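Hydroxyethylthiazole kinase (PDB 3HPD) probably catalyses the magnesium- and ATP-dependent phosphorylation of the hydroxyl group of 4-methyl-5-beta-hydroxyethylthiazole, a salvage step in thiamine diphosphate biosynthesis. Local coordinates at residues V61-T66 with V90-G95; K9-R14 with L35-S40. One frame throughout, in Å; residues are numbered along the deposited sequence.

Contact 1: residues V61-T66 with V90-G95; sequences VINIGT and VLDPVG
Val61, Asn63, Val90 and Asp92 stand on one face of two parallel strands, Ile62 and Leu91 on the other. On the first face Val61 and Val90 run side by side, with Val61 CG2 4.1 Å from Val90 CB. Asn63 and Asp92 repeat that alignment, the amide and carboxylate planes 33° apart; Asp92 OD2 forms a salt bridge with Lys118, a predicted ATP-binding residue. On the reverse face Ile62 and Leu91 cross obliquely, Ile62 CG2 3.9 Å from Leu91 CD1. Two short, nearly straight bonds join the backbones, Ile62 N to Val90 O (2.8 Å) and Asp92 N to Ile62 O (2.9 Å), and a weak third runs from Ile64 N to Asp92 O. This is the parallel pairing of a beta-alpha-beta unit, connected by helix 69-85, inside the central sheet of a ribokinase-like fold.

Beyond the strands the two chains stay side by side, now held by side chains. Asn63 CG lies anti to the backbone N (chi1 -176°), letting OD1 accept from Gly65 N at 2.9 Å, in the carbonyl plane: an Asx turn. Val94, just after the inverse gamma turn at Pro93, slants past the oxygen end of this amide, its CG2 3.3 Å from Asn63 OD1 and its CB 3.7 Å from Gly65 CA. Ile64 CG1 passes 3.5 Å from Val94 O. Since Asn63 OD1 also accepts from Asn23, two donors on OD1 favour one rotation of the amide, and the strand ends put a held amide and a lysine-paired carboxylate on one face, consistent with an active-site edge of the sheet.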
# COMPACT_ATOMS: atom_id res chain seq x y z
N VAL A 61 7.86 10.87 -12.32
CA VAL A 61 6.70 11.41 -11.63
C VAL A 61 7.07 11.65 -10.17
O VAL A 61 7.52 10.73 -9.48
CB VAL A 61 5.49 10.43 -11.70
CG1 VAL A 61 4.34 10.95 -10.84
CG2 VAL A 61 5.04 10.27 -13.14
N ILE A 62 6.91 12.89 -9.72
CA ILE A 62 7.22 13.27 -8.34
C ILE A 62 5.92 13.60 -7.61
O ILE A 62 5.13 14.42 -8.08
CB ILE A 62 8.16 14.49 -8.29
CG1 ILE A 62 9.50 14.14 -8.95
CG2 ILE A 62 8.38 14.93 -6.84
CD1 ILE A 62 10.44 15.32 -9.13
N ASN A 63 5.71 12.95 -6.48
CA ASN A 63 4.50 13.14 -5.68
C ASN A 63 4.94 13.36 -4.23
O ASN A 63 5.51 12.46 -3.61
CB ASN A 63 3.63 11.88 -5.80
CG ASN A 63 2.31 12.01 -5.08
OD1 ASN A 63 2.26 12.43 -3.93
ND2 ASN A 63 1.23 11.63 -5.75
N ILE A 64 4.66 14.54 -3.69
CA ILE A 64 5.07 14.89 -2.32
C ILE A 64 4.08 14.56 -1.20
O ILE A 64 4.21 15.07 -0.09
CB ILE A 64 5.38 16.40 -2.23
CG1 ILE A 64 4.10 17.21 -2.44
CG2 ILE A 64 6.41 16.79 -3.27
CD1 ILE A 64 4.28 18.72 -2.28
N GLY A 65 3.11 13.70 -1.50
CA GLY A 65 2.09 13.34 -0.52
C GLY A 65 2.52 12.99 0.90
O GLY A 65 1.83 13.33 1.87
N THR A 66 3.64 12.29 1.04
CA THR A 66 4.13 11.90 2.37
C THR A 66 5.62 12.20 2.48
O THR A 66 6.39 11.38 2.97
CB THR A 66 3.92 10.40 2.64
OG1 THR A 66 4.57 9.63 1.62
CG2 THR A 66 2.43 10.06 2.65
N VAL A 90 6.74 15.07 -14.15
CA VAL A 90 5.37 15.38 -13.76
C VAL A 90 5.38 15.59 -12.25
O VAL A 90 5.86 14.74 -11.50
CB VAL A 90 4.40 14.21 -14.06
CG1 VAL A 90 2.99 14.58 -13.59
CG2 VAL A 90 4.39 13.90 -15.55
N LEU A 91 4.87 16.73 -11.80
CA LEU A 91 4.83 17.02 -10.37
C LEU A 91 3.40 17.11 -9.85
O LEU A 91 2.58 17.84 -10.40
CB LEU A 91 5.55 18.34 -10.06
CG LEU A 91 5.36 18.87 -8.63
CD1 LEU A 91 6.05 17.92 -7.63
CD2 LEU A 91 5.94 20.27 -8.52
N ASP A 92 3.11 16.37 -8.79
CA ASP A 92 1.80 16.42 -8.16
C ASP A 92 2.09 16.98 -6.77
O ASP A 92 2.56 16.25 -5.89
CB ASP A 92 1.17 15.03 -8.04
CG ASP A 92 -0.29 15.09 -7.64
OD1 ASP A 92 -0.64 16.02 -6.87
OD2 ASP A 92 -1.07 14.23 -8.08
N PRO A 93 1.81 18.28 -6.56
CA PRO A 93 2.03 19.00 -5.30
C PRO A 93 1.00 18.70 -4.23
O PRO A 93 0.38 19.62 -3.68
CB PRO A 93 1.97 20.45 -5.75
CG PRO A 93 0.84 20.41 -6.74
CD PRO A 93 1.13 19.14 -7.54
N VAL A 94 0.83 17.42 -3.91
CA VAL A 94 -0.15 17.00 -2.91
C VAL A 94 -0.04 17.77 -1.60
O VAL A 94 0.98 17.71 -0.91
CB VAL A 94 -0.03 15.49 -2.61
CG1 VAL A 94 -1.10 15.08 -1.60
CG2 VAL A 94 -0.17 14.69 -3.89
N GLY A 95 -1.09 18.50 -1.26
CA GLY A 95 -1.08 19.23 -0.01
C GLY A 95 -0.46 20.61 -0.03
O GLY A 95 -0.37 21.26 1.02

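Contact 2: residues K9-R14 with L35-S40; sequences KRVRER and LALGAS
A side chain from one helix reaches the C-terminal end of another here: Arg12 NE donates to Leu37 O, in the last turn of helix 27-37, at 3.0 Å and 167°. The oxygen meets the guanidinium at its edge, almost in its plane, whereas the donor is tilted 21° from the carbonyl plane. In Arg12, chi1 of -66° sets CG beside the backbone N and 3.4 Å from Leu37 O, and the extended chain beyond it brings NE to that oxygen. The far end of the guanidinium turns elsewhere, NH1 giving a hydrogen bond to Ile249 O and NH2 a weak one to Leu246 O.

Helix 27-37 closes in a Schellman motif, with Gly38 as the C-prime residue at positive phi. Its CA faces Arg12 closely, and a CB there would run into Arg12 CG. An alanine in place of Arg12 has no guanidinium, and Leu37 O would probably be left without this donor and the helix end without its tie to the Leu246 and Ile249 carbonyls.

Beside the polar bond lies an apolar patch. Val11 points toward the helix end and crosses Leu37 at about a right angle, Val11 CG1 touching Leu37 CD2 at 4.0 Å; the same methyl comes 4.4 Å from Ala39 CB. Phe204 of helix 193-205 packs against both Val11 and Leu37.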
# COMPACT_ATOMS: atom_id res chain seq x y z
N LYS A 9 -2.67 4.66 -27.87
CA LYS A 9 -2.09 3.61 -28.69
C LYS A 9 -0.57 3.64 -28.56
O LYS A 9 0.07 2.59 -28.46
CB LYS A 9 -2.50 3.80 -30.16
CG LYS A 9 -3.97 3.50 -30.41
CD LYS A 9 -4.35 3.72 -31.87
CE LYS A 9 -5.82 3.39 -32.11
NZ LYS A 9 -6.21 3.65 -33.53
N ARG A 10 0.02 4.84 -28.56
CA ARG A 10 1.46 4.98 -28.43
C ARG A 10 1.97 4.47 -27.08
O ARG A 10 3.03 3.84 -27.01
CB ARG A 10 1.89 6.44 -28.61
CG ARG A 10 1.82 6.92 -30.05
CD ARG A 10 2.72 8.14 -30.27
NE ARG A 10 2.30 9.29 -29.48
CZ ARG A 10 1.14 9.91 -29.63
NH1 ARG A 10 0.27 9.50 -30.54
NH2 ARG A 10 0.84 10.95 -28.86
N VAL A 11 1.22 4.75 -26.02
CA VAL A 11 1.62 4.29 -24.69
C VAL A 11 1.66 2.77 -24.67
O VAL A 11 2.62 2.17 -24.18
CB VAL A 11 0.62 4.77 -23.61
CG1 VAL A 11 0.87 4.02 -22.30
CG2 VAL A 11 0.77 6.26 -23.39
N ARG A 12 0.63 2.15 -25.22
CA ARG A 12 0.56 0.70 -25.24
C ARG A 12 1.55 0.02 -26.17
O ARG A 12 2.00 -1.10 -25.90
CB ARG A 12 -0.88 0.27 -25.55
CG ARG A 12 -1.81 0.68 -24.43
CD ARG A 12 -3.26 0.40 -24.73
NE ARG A 12 -4.09 0.61 -23.55
CZ ARG A 12 -5.41 0.60 -23.57
NH1 ARG A 12 -6.06 0.39 -24.71
NH2 ARG A 12 -6.10 0.78 -22.44
N GLU A 13 1.91 0.69 -27.26
CA GLU A 13 2.87 0.13 -28.20
C GLU A 13 4.29 0.26 -27.66
O GLU A 13 5.09 -0.67 -27.76
CB GLU A 13 2.79 0.84 -29.56
CG GLU A 13 1.43 0.80 -30.22
CD GLU A 13 1.40 1.53 -31.54
OE1 GLU A 13 1.97 2.64 -31.62
OE2 GLU A 13 0.80 1.00 -32.51
N ARG A 14 4.59 1.42 -27.08
CA ARG A 14 5.93 1.68 -26.55
C ARG A 14 6.19 1.19 -25.13
O ARG A 14 7.35 1.00 -24.75
CB ARG A 14 6.23 3.18 -26.63
CG ARG A 14 6.26 3.75 -28.04
CD ARG A 14 6.81 5.17 -28.03
NE ARG A 14 6.84 5.78 -29.36
CZ ARG A 14 5.76 6.06 -30.08
NH1 ARG A 14 4.56 5.79 -29.59
NH2 ARG A 14 5.88 6.63 -31.27
N LEU A 35 0.39 -0.13 -14.83
CA LEU A 35 0.42 -1.44 -15.48
C LEU A 35 -0.88 -1.71 -16.25
O LEU A 35 -0.85 -2.24 -17.36
CB LEU A 35 0.64 -2.56 -14.45
CG LEU A 35 2.05 -2.68 -13.87
CD1 LEU A 35 2.03 -3.72 -12.75
CD2 LEU A 35 3.05 -3.08 -14.95
N ALA A 36 -2.02 -1.34 -15.67
CA ALA A 36 -3.30 -1.55 -16.33
C ALA A 36 -3.38 -0.76 -17.63
O ALA A 36 -3.90 -1.25 -18.63
CB ALA A 36 -4.45 -1.15 -15.39
N LEU A 37 -2.87 0.47 -17.61
CA LEU A 37 -2.90 1.33 -18.80
C LEU A 37 -2.03 0.76 -19.92
O LEU A 37 -2.35 0.91 -21.10
CB LEU A 37 -2.42 2.74 -18.46
CG LEU A 37 -2.43 3.74 -19.63
CD1 LEU A 37 -3.86 4.16 -19.91
CD2 LEU A 37 -1.57 4.95 -19.29
N GLY A 38 -0.92 0.13 -19.55
CA GLY A 38 -0.02 -0.43 -20.54
C GLY A 38 1.41 0.05 -20.40
O GLY A 38 2.25 -0.22 -21.26
N ALA A 39 1.70 0.78 -19.33
CA ALA A 39 3.06 1.27 -19.10
C ALA A 39 3.72 0.41 -18.02
O ALA A 39 3.11 -0.54 -17.53
CB ALA A 39 3.02 2.73 -18.65
N SER A 40 4.97 0.73 -17.69
CA SER A 40 5.70 -0.02 -16.66
C SER A 40 6.16 0.94 -15.57
O SER A 40 6.83 1.94 -15.84
CB SER A 40 6.92 -0.71 -17.27
OG SER A 40 6.53 -1.70 -18.21

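From the N terminus, helix 2-14 supplies the first half of contact 2; the chain then runs through strand 17-21 and helix 27-37, and residues 35-40, running from the helix end into strand 40-43, close that loop. Contact 1 opens afterwards, at strand 59-63, and closes after helix 69-85 with strand 89-92. The two are in series, neither nested nor crossed. Their centres lie about 22 Å apart on opposite sides of the chain's centre. Contact 2 joins helix 2-14 to the end of helix 27-37 and the turn after it, near strand 40-43, an outermost strand within the chain, while contact 1 pairs interior strands; helix 193-205 packs against side chains of both.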